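Local coordinates for uncharacterized protein (Trypanosoma congolense, PDB 4E40) that serves, through this elongated helical-bundle part, as a cell-surface haptoglobin-hemoglobin receptor that probably takes up the complex as a source of heme, at residues 41-46 against 113-118; 120-125 against 206-211. One frame throughout, in Å; residues are numbered along the deposited sequence.

Contact 1: 41-46 against 113-118; sequences IRNATT and NEIIEL. Unlike the reference sequence in segment 113-118: I116 (reference Thr).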
ATOM      1  N   ILE A  41      -0.318   7.219  -4.020  1.00 27.75           N
ATOM      2  CA  ILE A  41       0.588   8.257  -3.482  1.00 30.19           C
ATOM      3  C   ILE A  41       1.927   7.692  -2.951  1.00 30.34           C
ATOM      4  O   ILE A  41       3.006   8.155  -3.389  1.00 31.45           O
ATOM      5  CB  ILE A  41      -0.160   9.155  -2.450  1.00 32.44           C
ATOM      6  CG1 ILE A  41      -1.365   9.843  -3.078  1.00 33.94           C
ATOM      7  CG2 ILE A  41       0.755  10.280  -1.975  1.00 32.49           C
ATOM      8  CD1 ILE A  41      -1.090  10.461  -4.428  1.00 40.88           C
ATOM      9  N   ARG A  42       1.887   6.718  -2.049  0.50 28.07           N
ATOM     10  CA  ARG A  42       3.112   6.092  -1.519  0.50 28.06           C
ATOM     11  C   ARG A  42       4.006   5.519  -2.619  0.50 27.69           C
ATOM     12  O   ARG A  42       5.222   5.791  -2.680  0.50 25.32           O
ATOM     13  CB  ARG A  42       2.729   4.975  -0.555  0.50 28.91           C
ATOM     14  CG  ARG A  42       3.853   4.401   0.267  0.50 27.50           C
ATOM     15  CD  ARG A  42       4.032   5.251   1.538  0.50 31.89           C
ATOM     16  NE  ARG A  42       4.804   6.433   1.235  0.50 31.25           N
ATOM     17  CZ  ARG A  42       5.361   7.232   2.140  0.50 34.10           C
ATOM     18  NH1 ARG A  42       5.236   6.976   3.432  0.50 34.39           N
ATOM     19  NH2 ARG A  42       6.088   8.266   1.734  0.50 34.52           N
ATOM     20  N   ASN A  43       3.396   4.727  -3.495  1.00 26.78           N
ATOM     21  CA  ASN A  43       4.160   4.056  -4.534  1.00 26.92           C
ATOM     22  C   ASN A  43       4.904   5.108  -5.353  1.00 28.94           C
ATOM     23  O   ASN A  43       6.034   4.857  -5.813  1.00 28.86           O
ATOM     24  CB  ASN A  43       3.206   3.198  -5.428  1.00 27.32           C
ATOM     25  CG  ASN A  43       3.970   2.203  -6.321  1.00 31.77           C
ATOM     26  OD1 ASN A  43       5.047   1.688  -5.979  1.00 31.84           O
ATOM     27  ND2 ASN A  43       3.426   1.953  -7.462  1.00 30.94           N
ATOM     28  N   ALA A  44       4.323   6.294  -5.467  1.00 27.55           N
ATOM     29  CA  ALA A  44       4.917   7.381  -6.271  1.00 31.16           C
ATOM     30  C   ALA A  44       6.124   8.015  -5.593  1.00 32.96           C
ATOM     31  O   ALA A  44       6.896   8.711  -6.249  1.00 37.88           O
ATOM     32  CB  ALA A  44       3.876   8.456  -6.612  1.00 30.36           C
ATOM     33  N   THR A  45       6.278   7.774  -4.306  1.00 34.24           N
ATOM     34  CA  THR A  45       7.471   8.254  -3.579  1.00 35.52           C
ATOM     35  C   THR A  45       8.657   7.288  -3.712  1.00 36.88           C
ATOM     36  O   THR A  45       9.786   7.600  -3.313  1.00 34.24           O
ATOM     37  CB  THR A  45       7.221   8.417  -2.064  1.00 35.33           C
ATOM     38  OG1 THR A  45       7.138   7.114  -1.432  1.00 38.61           O
ATOM     39  CG2 THR A  45       6.003   9.260  -1.782  1.00 38.33           C
ATOM     40  N   THR A  46       8.426   6.088  -4.218  1.00 34.60           N
ATOM     41  CA  THR A  46       9.454   5.082  -3.967  1.00 32.38           C
ATOM     42  C   THR A  46      10.700   5.241  -4.817  1.00 33.02           C
ATOM     43  O   THR A  46      11.786   4.794  -4.399  1.00 31.72           O
ATOM     44  CB  THR A  46       8.903   3.636  -3.984  1.00 35.63           C
ATOM     45  OG1 THR A  46       8.436   3.265  -5.297  1.00 36.26           O
ATOM     46  CG2 THR A  46       7.807   3.496  -2.905  1.00 37.19           C
ATOM     47  N   ASN A 113      10.500  -2.847  -3.217  1.00 18.91           N
ATOM     48  CA  ASN A 113       9.922  -3.930  -4.063  1.00 18.20           C
ATOM     49  C   ASN A 113       8.631  -4.462  -3.509  1.00 20.29           C
ATOM     50  O   ASN A 113       7.673  -4.729  -4.312  1.00 21.71           O
ATOM     51  CB  ASN A 113      10.979  -5.035  -4.272  1.00 20.21           C
ATOM     52  CG  ASN A 113      12.078  -4.603  -5.248  1.00 22.08           C
ATOM     53  OD1 ASN A 113      11.845  -3.776  -6.120  1.00 27.67           O
ATOM     54  ND2 ASN A 113      13.251  -5.138  -5.098  1.00 22.21           N
ATOM     55  N   GLU A 114       8.511  -4.555  -2.178  1.00 19.16           N
ATOM     56  CA  GLU A 114       7.272  -5.011  -1.564  1.00 21.04           C
ATOM     57  C   GLU A 114       6.156  -4.018  -1.860  1.00 19.92           C
ATOM     58  O   GLU A 114       5.021  -4.449  -2.179  1.00 20.76           O
ATOM     59  CB  GLU A 114       7.409  -5.216  -0.061  1.00 21.41           C
ATOM     60  CG  GLU A 114       8.273  -6.482   0.147  1.00 26.46           C
ATOM     61  CD  GLU A 114       8.687  -6.776   1.593  1.00 34.76           C
ATOM     62  OE1 GLU A 114       8.564  -5.908   2.460  1.00 38.54           O
ATOM     63  OE2 GLU A 114       9.227  -7.894   1.837  1.00 40.03           O
ATOM     64  N   ILE A 115       6.442  -2.722  -1.762  1.00 18.22           N
ATOM     65  CA  ILE A 115       5.392  -1.718  -2.043  1.00 18.70           C
ATOM     66  C   ILE A 115       4.934  -1.784  -3.505  1.00 19.54           C
ATOM     67  O   ILE A 115       3.719  -1.629  -3.799  1.00 18.58           O
ATOM     68  CB  ILE A 115       5.907  -0.305  -1.692  1.00 19.23           C
ATOM     69  CG1 ILE A 115       5.957  -0.208  -0.148  1.00 19.46           C
ATOM     70  CG2 ILE A 115       5.028   0.797  -2.293  1.00 20.18           C
ATOM     71  CD1 ILE A 115       6.773   1.002   0.345  1.00 21.51           C
ATOM     72  N   ILE A 116       5.888  -1.970  -4.405  1.00 18.75           N
ATOM     73  CA  ILE A 116       5.552  -2.032  -5.845  1.00 19.50           C
ATOM     74  C   ILE A 116       4.622  -3.221  -6.049  1.00 19.20           C
ATOM     75  O   ILE A 116       3.565  -3.080  -6.732  1.00 19.06           O
ATOM     76  CB  ILE A 116       6.829  -2.149  -6.718  1.00 18.44           C
ATOM     77  CG1 ILE A 116       7.579  -0.794  -6.728  1.00 21.19           C
ATOM     78  CG2 ILE A 116       6.473  -2.655  -8.138  1.00 19.46           C
ATOM     79  CD1 ILE A 116       9.020  -0.885  -7.296  1.00 24.96           C
ATOM     80  N   GLU A 117       4.987  -4.395  -5.503  1.00 19.37           N
ATOM     81  CA  GLU A 117       4.138  -5.605  -5.692  1.00 20.18           C
ATOM     82  C   GLU A 117       2.736  -5.440  -5.075  1.00 20.14           C
ATOM     83  O   GLU A 117       1.688  -5.757  -5.712  1.00 19.60           O
ATOM     84  CB  GLU A 117       4.856  -6.835  -5.065  1.00 23.71           C
ATOM     85  CG  GLU A 117       3.988  -8.121  -5.066  1.00 30.30           C
ATOM     86  CD  GLU A 117       4.436  -9.141  -3.982  1.00 39.63           C
ATOM     87  OE1 GLU A 117       5.299  -8.832  -3.101  1.00 41.78           O
ATOM     88  OE2 GLU A 117       3.908 -10.275  -3.987  1.00 42.95           O
ATOM     89  N   LEU A 118       2.688  -4.875  -3.867  1.00 17.84           N
ATOM     90  CA  LEU A 118       1.403  -4.734  -3.124  1.00 19.28           C
ATOM     91  C   LEU A 118       0.528  -3.746  -3.815  1.00 17.63           C
ATOM     92  O   LEU A 118      -0.704  -3.952  -3.882  1.00 18.38           O
ATOM     93  CB  LEU A 118       1.705  -4.204  -1.707  1.00 19.96           C
ATOM     94  CG  LEU A 118       2.304  -5.313  -0.818  1.00 23.55           C
ATOM     95  CD1 LEU A 118       2.865  -4.598   0.393  1.00 23.05           C
ATOM     96  CD2 LEU A 118       1.181  -6.239  -0.384  1.00 26.03           C
TER
HETATM   97  O   HOH W   1       3.178  -0.940  -8.569  1.00 22.27           O

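Contact 2: 120-125 against 206-211; sequences AGATEH and DKDVKS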
ATOM      1  N   ALA A 120       0.533  -2.909  -7.067  1.00 17.57           N
ATOM      2  CA  ALA A 120       0.014  -3.515  -8.316  1.00 18.58           C
ATOM      3  C   ALA A 120      -1.148  -4.462  -8.012  1.00 18.99           C
ATOM      4  O   ALA A 120      -2.196  -4.451  -8.707  1.00 19.15           O
ATOM      5  CB  ALA A 120       1.180  -4.266  -9.039  1.00 19.13           C
ATOM      6  N   GLY A 121      -1.026  -5.239  -6.930  1.00 18.63           N
ATOM      7  CA  GLY A 121      -2.149  -6.147  -6.557  1.00 19.41           C
ATOM      8  C   GLY A 121      -3.351  -5.334  -6.109  1.00 18.22           C
ATOM      9  O   GLY A 121      -4.483  -5.665  -6.476  1.00 18.91           O
ATOM     10  N   ALA A 122      -3.154  -4.282  -5.329  1.00 18.23           N
ATOM     11  CA  ALA A 122      -4.233  -3.479  -4.790  1.00 17.81           C
ATOM     12  C   ALA A 122      -4.950  -2.825  -5.947  1.00 17.06           C
ATOM     13  O   ALA A 122      -6.208  -2.684  -5.930  1.00 17.54           O
ATOM     14  CB  ALA A 122      -3.646  -2.407  -3.885  1.00 19.11           C
ATOM     15  N   THR A 123      -4.199  -2.358  -6.919  1.00 17.33           N
ATOM     16  CA  THR A 123      -4.801  -1.747  -8.117  1.00 17.68           C
ATOM     17  C   THR A 123      -5.781  -2.709  -8.789  1.00 18.40           C
ATOM     18  O   THR A 123      -6.879  -2.290  -9.180  1.00 18.44           O
ATOM     19  CB  THR A 123      -3.720  -1.204  -9.089  1.00 18.58           C
ATOM     20  OG1 THR A 123      -2.968  -0.226  -8.374  1.00 19.76           O
ATOM     21  CG2 THR A 123      -4.367  -0.606 -10.309  1.00 22.43           C
ATOM     22  N   GLU A 124      -5.385  -4.002  -8.886  1.00 17.31           N
ATOM     23  CA  GLU A 124      -6.243  -4.993  -9.485  1.00 18.58           C
ATOM     24  C   GLU A 124      -7.453  -5.264  -8.618  1.00 17.39           C
ATOM     25  O   GLU A 124      -8.550  -5.413  -9.167  1.00 18.54           O
ATOM     26  CB  GLU A 124      -5.492  -6.329  -9.744  1.00 20.07           C
ATOM     27  CG  GLU A 124      -4.426  -6.208 -10.820  1.00 25.08           C
ATOM     28  CD  GLU A 124      -4.939  -5.601 -12.109  1.00 27.39           C
ATOM     29  OE1 GLU A 124      -6.012  -6.074 -12.577  1.00 30.78           O
ATOM     30  OE2 GLU A 124      -4.323  -4.572 -12.558  1.00 33.14           O
ATOM     31  N   HIS A 125      -7.271  -5.275  -7.286  1.00 17.50           N
ATOM     32  CA  HIS A 125      -8.490  -5.431  -6.441  1.00 17.27           C
ATOM     33  C   HIS A 125      -9.456  -4.277  -6.607  1.00 17.47           C
ATOM     34  O   HIS A 125     -10.700  -4.486  -6.616  1.00 17.36           O
ATOM     35  CB  HIS A 125      -8.108  -5.597  -4.956  1.00 18.38           C
ATOM     36  CG  HIS A 125      -7.367  -6.901  -4.672  1.00 19.60           C
ATOM     37  ND1 HIS A 125      -7.861  -8.085  -5.053  1.00 23.70           N
ATOM     38  CD2 HIS A 125      -6.163  -7.165  -4.033  1.00 23.28           C
ATOM     39  CE1 HIS A 125      -6.980  -9.074  -4.722  1.00 22.85           C
ATOM     40  NE2 HIS A 125      -5.982  -8.523  -4.075  1.00 25.93           N
ATOM     41  N   ASP A 206      -8.176  -3.352   1.129  1.00 19.44           N
ATOM     42  CA  ASP A 206      -7.971  -2.696   2.419  1.00 21.54           C
ATOM     43  C   ASP A 206      -6.697  -3.273   3.057  1.00 22.57           C
ATOM     44  O   ASP A 206      -5.826  -2.481   3.504  1.00 22.49           O
ATOM     45  CB  ASP A 206      -9.216  -2.982   3.275  1.00 23.41           C
ATOM     46  CG  ASP A 206      -9.317  -2.143   4.494  1.00 30.51           C
ATOM     47  OD1 ASP A 206      -8.527  -1.207   4.709  1.00 25.78           O
ATOM     48  OD2 ASP A 206     -10.339  -2.362   5.227  1.00 34.83           O
ATOM     49  N   LYS A 207      -6.558  -4.597   3.059  1.00 22.50           N
ATOM     50  CA  LYS A 207      -5.374  -5.275   3.629  1.00 23.64           C
ATOM     51  C   LYS A 207      -4.102  -4.837   2.923  1.00 23.74           C
ATOM     52  O   LYS A 207      -3.067  -4.563   3.585  1.00 23.84           O
ATOM     53  CB  LYS A 207      -5.525  -6.767   3.523  1.00 26.87           C
ATOM     54  CG  LYS A 207      -6.454  -7.309   4.596  1.00 35.84           C
ATOM     55  CD  LYS A 207      -6.668  -8.799   4.331  1.00 38.98           C
ATOM     56  CE  LYS A 207      -7.173  -9.535   5.564  1.00 49.73           C
ATOM     57  NZ  LYS A 207      -8.559  -9.134   5.920  1.00 50.11           N
ATOM     58  N   ASP A 208      -4.170  -4.758   1.603  1.00 21.53           N
ATOM     59  CA  ASP A 208      -2.966  -4.432   0.799  1.00 21.72           C
ATOM     60  C   ASP A 208      -2.492  -3.018   1.077  1.00 21.12           C
ATOM     61  O   ASP A 208      -1.267  -2.791   1.149  1.00 20.14           O
ATOM     62  CB  ASP A 208      -3.211  -4.613  -0.705  1.00 24.16           C
ATOM     63  CG  ASP A 208      -3.215  -6.097  -1.126  1.00 28.98           C
ATOM     64  OD1 ASP A 208      -2.830  -6.986  -0.335  1.00 31.40           O
ATOM     65  OD2 ASP A 208      -3.654  -6.399  -2.251  1.00 29.54           O
ATOM     66  N   VAL A 209      -3.420  -2.079   1.238  1.00 20.13           N
ATOM     67  CA  VAL A 209      -3.049  -0.691   1.447  1.00 20.20           C
ATOM     68  C   VAL A 209      -2.498  -0.565   2.868  1.00 20.97           C
ATOM     69  O   VAL A 209      -1.516   0.156   3.059  1.00 19.95           O
ATOM     70  CB  VAL A 209      -4.185   0.303   1.098  1.00 21.42           C
ATOM     71  CG1 VAL A 209      -3.785   1.703   1.505  1.00 21.05           C
ATOM     72  CG2 VAL A 209      -4.560   0.203  -0.394  1.00 21.91           C
ATOM     73  N   LYS A 210      -3.075  -1.296   3.830  1.00 21.18           N
ATOM     74  CA  LYS A 210      -2.529  -1.277   5.212  1.00 22.93           C
ATOM     75  C   LYS A 210      -1.093  -1.799   5.175  1.00 23.38           C
ATOM     76  O   LYS A 210      -0.205  -1.212   5.829  1.00 23.50           O
ATOM     77  CB  LYS A 210      -3.356  -2.098   6.174  1.00 24.39           C
ATOM     78  CG  LYS A 210      -4.640  -1.376   6.543  1.00 24.54           C
ATOM     79  CD  LYS A 210      -5.532  -2.260   7.371  1.00 27.15           C
ATOM     80  CE  LYS A 210      -6.756  -1.468   7.778  1.00 29.22           C
ATOM     81  NZ  LYS A 210      -7.842  -2.366   8.258  1.00 31.10           N
ATOM     82  N   SER A 211      -0.880  -2.896   4.449  0.50 22.51           N
ATOM     83  CA  SER A 211       0.467  -3.476   4.286  0.50 22.54           C
ATOM     84  C   SER A 211       1.425  -2.471   3.651  0.50 22.28           C
ATOM     85  O   SER A 211       2.574  -2.337   4.109  0.50 23.56           O
ATOM     86  CB  SER A 211       0.427  -4.776   3.471  0.50 22.30           C
ATOM     87  OG  SER A 211      -0.209  -5.840   4.170  0.50 21.96           O
TER

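Contact 1: 41-46 against 113-118
T46 and I115 meet through their methyl groups, CG2 of T46 standing 3.9 Å from CG2 of I115, and these two are the buried part of the interface between helices 28-73 and 82-147. The I115 branch comes forward because CG2 lies anti to the backbone N, and it also passes 3.8 Å from OD1 of N43. In the conformer given, R42 packs on V212 and A216 of helix 192-246.

N43 brings its amide to the edge of the contact; its side chain crosses that of I116 at about a right angle, OD1 resting 3.6 Å from I116 CG1. The polar link is on the amide's other branch, where ND2 gives a weak bond to a water, which donates to I116 O at 2.8 Å and so bridges the helices.

Within 41-46, T46 OG1 turns back to N43 O (2.9 Å), 17° from the carbonyl plane, and that oxygen also takes T46 N. With the hydroxyl bound to its own helix, T46 presents a methyl to I115. No direct hydrogen bond joins the segments, so apolar packing and one water carry this pairing, beside R42, a heme-binding residue of the receptor, though no heme is bound here.

Contact 2: 120-125 against 206-211
A122 and D208 mark the closest backbone approach of segments 120-125 of helix 82-147 and 206-211 of helix 192-246, whose axes run nearly antiparallel (154°), 9.1 Å apart. The tight part of the contact is D208, held between A122 and the edge of the H125 ring. A122 CB lies 3.9 Å from D208 CB, and the small alanine lets the aspartate lie close against the other helix, its OD2 3.8 Å from A122 N. The imidazole of H125 closes in from the partly exposed side. Its side chain crosses that of D208 at about a right angle and turns the ring edge to the carboxylate: OD2 of D208 lies near the ring plane, 3.2 Å from H125 CD2 and 3.6 Å from H125 NE2, with the two flat groups 39° apart. The H125 side chain also touches N204 and L205 of helix 192-246, while D208 rests on L118, one turn back from A122 along helix 82-147.

Elsewhere the fit is looser. G121 has only backbone to offer the carboxylate, its C atom 4.0 Å from D208 OD2. On the inner side V209 CG2 stays 4.5 Å from A122 CB; the two residues pack as well on helix 28-73, A122 on L36 and V209 on A39.

Because OD2 faces a carbon-hydrogen edge of the ring more closely than a nitrogen, and no hydrogen bond spans the segments, any attraction is probably electrostatic, from the polarised CD2 edge, and the nearby carboxylate could favour a protonated ring at this half-exposed flank of the helical bundle.

Helix 82-147 serves both contacts: 113-118 meets helix 28-73 in contact 1, and a little further along 120-125 meets helix 192-246 in contact 2, so between them they join the three long helices of the bundle near the middle of the chain. Their centres are 11 Å apart and L118 spans the gap, its CD1 packing 3.9 Å from S211 CB. Both are partly buried, contact 1 with T46 and I115 inside, contact 2 with A122 and V209 inside. On the more exposed side contact 1 has a neutral amide and a bridging water; contact 2 has a carboxylate against an imidazole edge. R42, of contact 1, is about 8 Å from V209 of contact 2 by side chains.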